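PDB 5DXL: trehalose-6-phosphate phosphatase from Neosartorya fumigata, which is a phosphatase-type protein of the HAD clan, built on a Rossmann-like core with a separate antiparallel cap sheet. Local coordinates for residues V188-I193 against E222-A227; M24-G29 against L215-T220. All blocks are in the same frame, centred on the assembly; numbering follows the deposited sequence. Where two conformers were deposited one is given.

Interaction 1: V188-I193 against E222-A227; sequences VNKGFI and EDMFRA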
ATOM      1  N   VAL A 188      -4.946  -0.274  -8.064  1.00 16.63           N
ATOM      2  CA  VAL A 188      -4.495  -1.299  -7.131  1.00 15.98           C
ATOM      3  C   VAL A 188      -3.045  -1.049  -6.692  1.00 18.13           C
ATOM      4  O   VAL A 188      -2.638  -1.428  -5.593  1.00 19.61           O
ATOM      5  CB  VAL A 188      -4.623  -2.708  -7.772  1.00 21.04           C
ATOM      6  CG1 VAL A 188      -3.889  -3.765  -6.959  1.00 24.69           C
ATOM      7  CG2 VAL A 188      -6.092  -3.066  -7.938  1.00 20.60           C
ATOM      8  N   ASN A 189      -2.274  -0.403  -7.558  0.50 15.74           N
ATOM      9  CA  ASN A 189      -0.872  -0.106  -7.287  0.50 15.86           C
ATOM     10  C   ASN A 189      -0.726   0.852  -6.098  0.50 14.37           C
ATOM     11  O   ASN A 189      -1.354   1.909  -6.068  0.50 14.11           O
ATOM     12  CB  ASN A 189      -0.223   0.482  -8.548  0.50 16.03           C
ATOM     13  CG  ASN A 189       1.274   0.665  -8.412  0.50 13.85           C
ATOM     14  OD1 ASN A 189       1.738   1.590  -7.757  0.50 14.57           O
ATOM     15  ND2 ASN A 189       2.038  -0.215  -9.051  0.50 19.32           N
ATOM     16  N   LYS A 190       0.098   0.478  -5.117  1.00 14.60           N
ATOM     17  CA  LYS A 190       0.235   1.265  -3.896  1.00 16.16           C
ATOM     18  C   LYS A 190       0.829   2.648  -4.130  1.00 14.26           C
ATOM     19  O   LYS A 190       0.596   3.574  -3.355  1.00 15.68           O
ATOM     20  CB  LYS A 190       1.080   0.510  -2.866  1.00 21.29           C
ATOM     21  CG  LYS A 190       0.231  -0.276  -1.899  1.00 21.20           C
ATOM     22  CD  LYS A 190       1.037  -0.826  -0.731  1.00 19.03           C
ATOM     23  CE  LYS A 190       0.164  -1.744   0.094  1.00 22.23           C
ATOM     24  NZ  LYS A 190       0.862  -2.308   1.265  1.00 15.97           N
ATOM     25  N   GLY A 191       1.595   2.783  -5.209  1.00 17.07           N
ATOM     26  CA  GLY A 191       2.131   4.080  -5.574  1.00 18.00           C
ATOM     27  C   GLY A 191       1.022   5.005  -6.020  1.00 17.26           C
ATOM     28  O   GLY A 191       1.031   6.199  -5.748  1.00 17.81           O
ATOM     29  N   PHE A 192       0.053   4.433  -6.725  1.00 22.45           N
ATOM     30  CA  PHE A 192      -1.110   5.184  -7.161  1.00 24.64           C
ATOM     31  C   PHE A 192      -1.816   5.659  -5.910  1.00 22.23           C
ATOM     32  O   PHE A 192      -2.142   6.843  -5.740  1.00 22.21           O
ATOM     33  CB  PHE A 192      -2.017   4.304  -8.038  1.00 24.21           C
ATOM     34  CG  PHE A 192      -3.231   5.008  -8.570  1.00 29.00           C
ATOM     35  CD1 PHE A 192      -4.348   5.203  -7.769  1.00 25.42           C
ATOM     36  CD2 PHE A 192      -3.269   5.451  -9.884  1.00 32.52           C
ATOM     37  CE1 PHE A 192      -5.474   5.846  -8.260  1.00 28.06           C
ATOM     38  CE2 PHE A 192      -4.393   6.091 -10.383  1.00 35.59           C
ATOM     39  CZ  PHE A 192      -5.495   6.288  -9.570  1.00 30.76           C
ATOM     40  N   ILE A 193      -2.012   4.718  -4.995  1.00 25.77           N
ATOM     41  CA  ILE A 193      -2.634   5.026  -3.726  1.00 21.18           C
ATOM     42  C   ILE A 193      -1.887   6.153  -2.989  1.00 24.15           C
ATOM     43  O   ILE A 193      -2.493   7.147  -2.622  1.00 20.11           O
ATOM     44  CB  ILE A 193      -2.722   3.747  -2.849  1.00 19.82           C
ATOM     45  CG1 ILE A 193      -3.583   2.685  -3.568  1.00 19.83           C
ATOM     46  CG2 ILE A 193      -3.255   4.088  -1.459  1.00 20.09           C
ATOM     47  CD1 ILE A 193      -3.516   1.261  -2.950  1.00 19.09           C
ATOM     48  N   GLU A 222       7.338  -0.791  -2.236  1.00 13.31           N
ATOM     49  CA  GLU A 222       8.333  -0.056  -3.014  1.00 11.23           C
ATOM     50  C   GLU A 222       7.686   1.010  -3.898  1.00 13.66           C
ATOM     51  O   GLU A 222       8.263   2.071  -4.126  1.00 13.32           O
ATOM     52  CB  GLU A 222       9.167  -1.024  -3.862  1.00 12.17           C
ATOM     53  CG  GLU A 222      10.071  -1.929  -3.027  1.00 14.09           C
ATOM     54  CD  GLU A 222      11.222  -1.161  -2.394  1.00 17.90           C
ATOM     55  OE1 GLU A 222      11.825  -0.315  -3.087  1.00 17.34           O
ATOM     56  OE2 GLU A 222      11.513  -1.393  -1.202  1.00 14.40           O
ATOM     57  N   ASP A 223       6.469   0.748  -4.366  1.00 12.57           N
ATOM     58  CA  ASP A 223       5.801   1.700  -5.251  1.00 15.85           C
ATOM     59  C   ASP A 223       5.392   2.972  -4.497  1.00 13.59           C
ATOM     60  O   ASP A 223       5.335   4.053  -5.085  1.00 13.92           O
ATOM     61  CB  ASP A 223       4.590   1.043  -5.928  1.00 14.97           C
ATOM     62  CG  ASP A 223       4.996   0.047  -7.022  1.00 25.03           C
ATOM     63  OD1 ASP A 223       6.043   0.261  -7.684  1.00 27.07           O
ATOM     64  OD2 ASP A 223       4.265  -0.950  -7.219  1.00 31.02           O
HETATM   65  N   MSE A 224       5.125   2.856  -3.191  1.00 10.76           N
HETATM   66  CA  MSE A 224       4.874   4.040  -2.363  1.00 10.99           C
HETATM   67  C   MSE A 224       6.124   4.913  -2.315  1.00 11.37           C
HETATM   68  O   MSE A 224       6.031   6.136  -2.441  1.00 11.89           O
HETATM   69  CB  MSE A 224       4.458   3.658  -0.938  1.00 12.99           C
HETATM   70  CG  MSE A 224       3.154   2.887  -0.875  1.00 12.48           C
HETATM   71 SE   MSE A 224       2.399   2.841   0.924  1.00 17.10          SE
HETATM   72  CE  MSE A 224       3.770   1.739   1.802  1.00 11.69           C
ATOM     73  N   PHE A 225       7.280   4.281  -2.115  1.00 12.42           N
ATOM     74  CA  PHE A 225       8.539   5.023  -2.017  1.00 11.06           C
ATOM     75  C   PHE A 225       8.835   5.718  -3.347  1.00 12.82           C
ATOM     76  O   PHE A 225       9.252   6.878  -3.369  1.00 13.56           O
ATOM     77  CB  PHE A 225       9.715   4.112  -1.643  1.00 11.48           C
ATOM     78  CG  PHE A 225       9.471   3.235  -0.439  1.00 11.50           C
ATOM     79  CD1 PHE A 225       8.728   3.681   0.647  1.00 11.75           C
ATOM     80  CD2 PHE A 225       9.999   1.949  -0.402  1.00 11.39           C
ATOM     81  CE1 PHE A 225       8.508   2.855   1.754  1.00 10.74           C
ATOM     82  CE2 PHE A 225       9.787   1.116   0.690  1.00  9.79           C
ATOM     83  CZ  PHE A 225       9.045   1.565   1.775  1.00 10.39           C
ATOM     84  N   ARG A 226       8.603   5.001  -4.444  1.00 14.19           N
ATOM     85  CA  ARG A 226       8.753   5.575  -5.786  1.00 13.77           C
ATOM     86  C   ARG A 226       7.874   6.795  -5.961  1.00 17.94           C
ATOM     87  O   ARG A 226       8.316   7.827  -6.461  1.00 19.33           O
ATOM     88  CB  ARG A 226       8.405   4.550  -6.870  1.00 17.61           C
ATOM     89  CG  ARG A 226       9.502   3.581  -7.170  1.00 22.71           C
ATOM     90  CD  ARG A 226       9.228   2.760  -8.441  1.00 24.12           C
ATOM     91  NE  ARG A 226      10.191   1.671  -8.517  1.00 28.71           N
ATOM     92  CZ  ARG A 226       9.980   0.454  -8.024  1.00 29.57           C
ATOM     93  NH1 ARG A 226       8.821   0.163  -7.448  1.00 25.85           N
ATOM     94  NH2 ARG A 226      10.922  -0.477  -8.113  1.00 34.33           N
ATOM     95  N   ALA A 227       6.614   6.676  -5.559  1.00 14.05           N
ATOM     96  CA  ALA A 227       5.684   7.779  -5.706  1.00 15.07           C
ATOM     97  C   ALA A 227       6.130   9.006  -4.921  1.00 16.29           C
ATOM     98  O   ALA A 227       5.995  10.136  -5.390  1.00 18.46           O
ATOM     99  CB  ALA A 227       4.279   7.351  -5.272  1.00 18.63           C
TER
HETATM  100  O   HOH W   1       2.202  -1.540  -5.478  1.00 23.98           O
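Asp223 meets the first turn of helix 190-199 with CB and one carboxylate oxygen. Asp223 CB lies 3.5 Å from Gly191 N. CG is anti to the carbonyl carbon of Asp223 (chi1 -73°), which lifts the carboxylate toward Asn189. There Asp223 OD2 takes a weak hydrogen bond from Asn189 ND2 at 3.0 Å. The bond is strongly bent, 122° at the hydrogen, and the amide and carboxylate planes are 32° apart. Asn189 was deposited in two conformers; the bond is that of the conformer given, and is to be read with caution. In the same conformer Asn189 is the N-cap of helix 190-199: OD1 accepts Gly191 N and, weakly, Phe192 N. A water adds a second link, accepting from Lys190 N and donating to Asp223 OD2. The other oxygen, Asp223 OD1, makes a salt bridge with Arg226 NH1 on the next turn of its own helix.

The two helices lie on the same side of the mostly parallel core sheet of the Rossmann-like HAD fold, and Ile193 and Met224 both touch Ile65 of strand 60-65. Lys190 is probably the motif III lysine of the clan.

Gly191 has no side chain, and the backbones come very close here. Gly191 CA is 3.2 Å from Asp223 O, an oxygen already bonded to Ala227 N. One turn further, Ala227 CB rests 3.5 Å from Gly191 O.

Lys190 turns its aliphatic base to the other helix. Lys190 CB packs 3.7 Å from CG of Met224, a selenomethionine, and that same CG is 3.6 Å from Lys190 O. Beyond CG the lysine chain is fully extended and leaves the contact. Its NZ forms salt bridges with Asp221 and Asp26 and a hydrogen bond with Ile65 O.

Interaction 2: M24-G29 against L215-T220; sequences MFDYDG and LGDDFT
Asp26 leaves the end of strand 21-25 beside Gly216. Two backbone hydrogen bonds join the strands here: Leu215 N donates to Met24 O at 2.9 Å, and Asp26 N donates to Leu215 O at 3.0 Å. They flank the parallel bridge of Phe25 with Leu215.

From there the Asp26 side chain can be followed outward. Asp26 CB packs 4.0 Å from Gly216 CA. With CG trans to the backbone N (chi1 -165°), the carboxylate reaches the loop that begins at Asp217. Asp26 OD1 accepts Tyr27 N at 2.8 Å, from above the carboxylate plane, and also forms a salt bridge with Lys190 NZ. OD2 meets two other acids: Asp217 OD1 and Asp218 OD2, each at 3.5 Å from Asp26 OD2. The carboxylate planes of Asp26 and Asp218 are turned 61° apart. Asp217 OD1 is also near Asp28 O, at 3.2 Å, without a hydrogen bond, since both are acceptors. Asp218 OD1 is held on its own side by Thr220 OG1 and by Asp221 N.

The sequence Asp26-Tyr27-Asp28-Gly29, followed by Thr30, fits the DxDx(T/V) signature of HAD motif I; Gly216-Asp217-Asp218 probably belongs to motif IV. Clustered oxygens of this kind are consistent with the magnesium site of HAD relatives.

Within the strands, Phe25 CE1 lies 3.6 Å from Leu215 CD1, the two side chains running side by side. Strands 21-25 and 211-216 are adjacent in the middle of the core sheet, with strand 60-65 beyond the first, strand 238-243 beyond the second, and helix 190-199 against Met24.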
HETATM    1  N   MSE A  24       1.857   6.923   6.199  1.00  7.59           N
HETATM    2  CA  MSE A  24       1.305   5.845   5.394  1.00  8.44           C
HETATM    3  C   MSE A  24       2.032   4.555   5.763  1.00 10.12           C
HETATM    4  O   MSE A  24       3.237   4.431   5.530  1.00 11.39           O
HETATM    5  CB  MSE A  24       1.439   6.173   3.895  1.00  8.29           C
HETATM    6  CG  MSE A  24       0.665   7.434   3.513  1.00  9.05           C
HETATM    7 SE   MSE A  24       0.789   7.972   1.621  1.00 23.39          SE
HETATM    8  CE  MSE A  24       2.671   8.400   1.520  1.00 19.97           C
ATOM      9  N   PHE A  25       1.295   3.616   6.349  1.00  7.67           N
ATOM     10  CA  PHE A  25       1.864   2.355   6.829  1.00  7.23           C
ATOM     11  C   PHE A  25       1.260   1.150   6.139  1.00  7.57           C
ATOM     12  O   PHE A  25       0.040   1.012   6.132  1.00  7.66           O
ATOM     13  CB  PHE A  25       1.585   2.160   8.328  1.00  7.11           C
ATOM     14  CG  PHE A  25       2.014   3.301   9.206  1.00 10.12           C
ATOM     15  CD1 PHE A  25       3.209   3.971   8.998  1.00 16.94           C
ATOM     16  CD2 PHE A  25       1.216   3.685  10.256  1.00 12.43           C
ATOM     17  CE1 PHE A  25       3.591   5.017   9.848  1.00 16.09           C
ATOM     18  CE2 PHE A  25       1.597   4.715  11.119  1.00  9.28           C
ATOM     19  CZ  PHE A  25       2.780   5.370  10.921  1.00 13.67           C
ATOM     20  N   ASP A  26       2.093   0.258   5.608  1.00  7.36           N
ATOM     21  CA  ASP A  26       1.629  -1.101   5.363  1.00  7.25           C
ATOM     22  C   ASP A  26       1.363  -1.706   6.744  1.00  8.59           C
ATOM     23  O   ASP A  26       1.866  -1.202   7.751  1.00  9.32           O
ATOM     24  CB  ASP A  26       2.675  -1.894   4.558  1.00  7.88           C
ATOM     25  CG  ASP A  26       2.129  -3.193   3.954  1.00 11.03           C
ATOM     26  OD1 ASP A  26       0.960  -3.546   4.160  1.00 11.36           O
ATOM     27  OD2 ASP A  26       2.903  -3.865   3.245  1.00 11.99           O
ATOM     28  N   TYR A  27       0.553  -2.762   6.806  1.00  7.89           N
ATOM     29  CA  TYR A  27       0.259  -3.376   8.097  1.00  9.73           C
ATOM     30  C   TYR A  27       1.112  -4.642   8.312  1.00 10.17           C
ATOM     31  O   TYR A  27       2.075  -4.623   9.079  1.00 10.13           O
ATOM     32  CB  TYR A  27      -1.245  -3.697   8.229  1.00  8.56           C
ATOM     33  CG  TYR A  27      -1.530  -4.404   9.521  1.00 10.38           C
ATOM     34  CD1 TYR A  27      -1.353  -3.746  10.732  1.00 11.59           C
ATOM     35  CD2 TYR A  27      -1.917  -5.735   9.538  1.00 10.56           C
ATOM     36  CE1 TYR A  27      -1.567  -4.391  11.937  1.00 14.46           C
ATOM     37  CE2 TYR A  27      -2.136  -6.396  10.742  1.00 11.14           C
ATOM     38  CZ  TYR A  27      -1.954  -5.716  11.931  1.00 15.85           C
ATOM     39  OH  TYR A  27      -2.168  -6.355  13.128  1.00 20.96           O
ATOM     40  N   ASP A  28       0.763  -5.732   7.641  1.00  9.97           N
ATOM     41  CA  ASP A  28       1.519  -6.973   7.812  1.00 10.46           C
ATOM     42  C   ASP A  28       2.977  -6.805   7.421  1.00  9.56           C
ATOM     43  O   ASP A  28       3.283  -6.184   6.410  1.00 11.47           O
ATOM     44  CB  ASP A  28       0.891  -8.095   6.982  1.00  9.75           C
ATOM     45  CG  ASP A  28      -0.441  -8.533   7.537  1.00 13.05           C
ATOM     46  OD1 ASP A  28      -0.444  -9.205   8.593  1.00 14.84           O
ATOM     47  OD2 ASP A  28      -1.481  -8.190   6.946  1.00 11.88           O
ATOM     48  N   GLY A  29       3.878  -7.351   8.231  1.00 10.90           N
ATOM     49  CA  GLY A  29       5.304  -7.213   7.979  1.00 11.60           C
ATOM     50  C   GLY A  29       5.916  -5.864   8.322  1.00 11.96           C
ATOM     51  O   GLY A  29       7.140  -5.703   8.273  1.00 11.34           O
ATOM     52  N   LEU A 215       6.067   3.779   5.516  1.00  8.56           N
ATOM     53  CA  LEU A 215       6.708   2.542   5.972  1.00  7.64           C
ATOM     54  C   LEU A 215       6.116   1.308   5.313  1.00  8.46           C
ATOM     55  O   LEU A 215       4.892   1.158   5.234  1.00  9.58           O
ATOM     56  CB  LEU A 215       6.570   2.410   7.494  1.00  9.00           C
ATOM     57  CG  LEU A 215       7.534   3.274   8.318  1.00 11.55           C
ATOM     58  CD1 LEU A 215       6.903   3.676   9.649  1.00 13.15           C
ATOM     59  CD2 LEU A 215       8.794   2.465   8.566  1.00 14.46           C
ATOM     60  N   GLY A 216       6.988   0.406   4.873  1.00  9.36           N
ATOM     61  CA  GLY A 216       6.536  -0.827   4.248  1.00  9.90           C
ATOM     62  C   GLY A 216       7.685  -1.801   4.091  1.00  9.86           C
ATOM     63  O   GLY A 216       8.843  -1.392   3.988  1.00 10.11           O
ATOM     64  N   ASP A 217       7.362  -3.093   4.052  1.00  9.56           N
ATOM     65  CA  ASP A 217       8.395  -4.126   4.015  1.00 10.97           C
ATOM     66  C   ASP A 217       8.533  -4.844   2.685  1.00 12.63           C
ATOM     67  O   ASP A 217       9.535  -5.512   2.454  1.00 12.60           O
ATOM     68  CB  ASP A 217       8.114  -5.183   5.080  1.00 10.50           C
ATOM     69  CG  ASP A 217       6.844  -5.959   4.796  1.00 14.03           C
ATOM     70  OD1 ASP A 217       5.806  -5.310   4.571  1.00 13.33           O
ATOM     71  OD2 ASP A 217       6.879  -7.208   4.808  1.00 16.91           O
ATOM     72  N   ASP A 218       7.530  -4.742   1.824  1.00 10.38           N
ATOM     73  CA  ASP A 218       7.502  -5.658   0.681  1.00 12.56           C
ATOM     74  C   ASP A 218       7.648  -4.990  -0.683  1.00 16.79           C
ATOM     75  O   ASP A 218       7.861  -3.784  -0.788  1.00 14.96           O
ATOM     76  CB  ASP A 218       6.226  -6.525   0.740  1.00 14.06           C
ATOM     77  CG  ASP A 218       4.923  -5.760   0.450  1.00 14.87           C
ATOM     78  OD1 ASP A 218       4.916  -4.677  -0.168  1.00 14.77           O
ATOM     79  OD2 ASP A 218       3.863  -6.290   0.838  1.00 18.56           O
ATOM     80  N   PHE A 219       7.550  -5.811  -1.724  1.00 18.58           N
ATOM     81  CA  PHE A 219       7.763  -5.370  -3.096  1.00 20.45           C
ATOM     82  C   PHE A 219       6.717  -4.343  -3.520  1.00 14.82           C
ATOM     83  O   PHE A 219       7.041  -3.383  -4.214  1.00 21.42           O
ATOM     84  CB  PHE A 219       7.748  -6.590  -4.033  1.00 18.82           C
ATOM     85  CG  PHE A 219       8.021  -6.268  -5.475  1.00 34.74           C
ATOM     86  CD1 PHE A 219       9.322  -6.156  -5.940  1.00 38.00           C
ATOM     87  CD2 PHE A 219       6.977  -6.108  -6.375  1.00 35.31           C
ATOM     88  CE1 PHE A 219       9.578  -5.872  -7.275  1.00 40.58           C
ATOM     89  CE2 PHE A 219       7.228  -5.821  -7.711  1.00 37.90           C
ATOM     90  CZ  PHE A 219       8.530  -5.704  -8.158  1.00 38.62           C
ATOM     91  N   THR A 220       5.475  -4.532  -3.085  1.00 16.66           N
ATOM     92  CA  THR A 220       4.398  -3.606  -3.421  1.00 18.91           C
ATOM     93  C   THR A 220       4.587  -2.257  -2.726  1.00 20.81           C
ATOM     94  O   THR A 220       4.212  -1.209  -3.258  1.00 20.29           O
ATOM     95  CB  THR A 220       2.999  -4.183  -3.052  1.00 24.05           C
ATOM     96  OG1 THR A 220       2.651  -3.852  -1.699  1.00 30.57           O
ATOM     97  CG2 THR A 220       2.983  -5.691  -3.229  1.00 28.37           C
TER

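How the interactions relate
The centres of interactions 1 and 2 are about 11 Å apart. Their segments alternate along the chain: strand 211-216 follows helix 190-199 and leads through the acidic loop into helix 222-229. Lys190 joins the two contacts directly, with Lys190 NZ 3.1 Å from Asp26 OD1 in a salt bridge. Lys190 CD also packs 3.6 Å from Thr220 OG1. On the sheet side, the CE of Met224 lies 3.7 Å from Leu215 O, so helix 222-229 rests on the strand that bonds to Met24 and Asp26. Interaction 1 thus brings Lys190, probably the third-motif lysine, to Asp26 of the first motif, as in the active-site cluster of HAD relatives; its other acidic partner, Asp221, directly precedes helix 222-229.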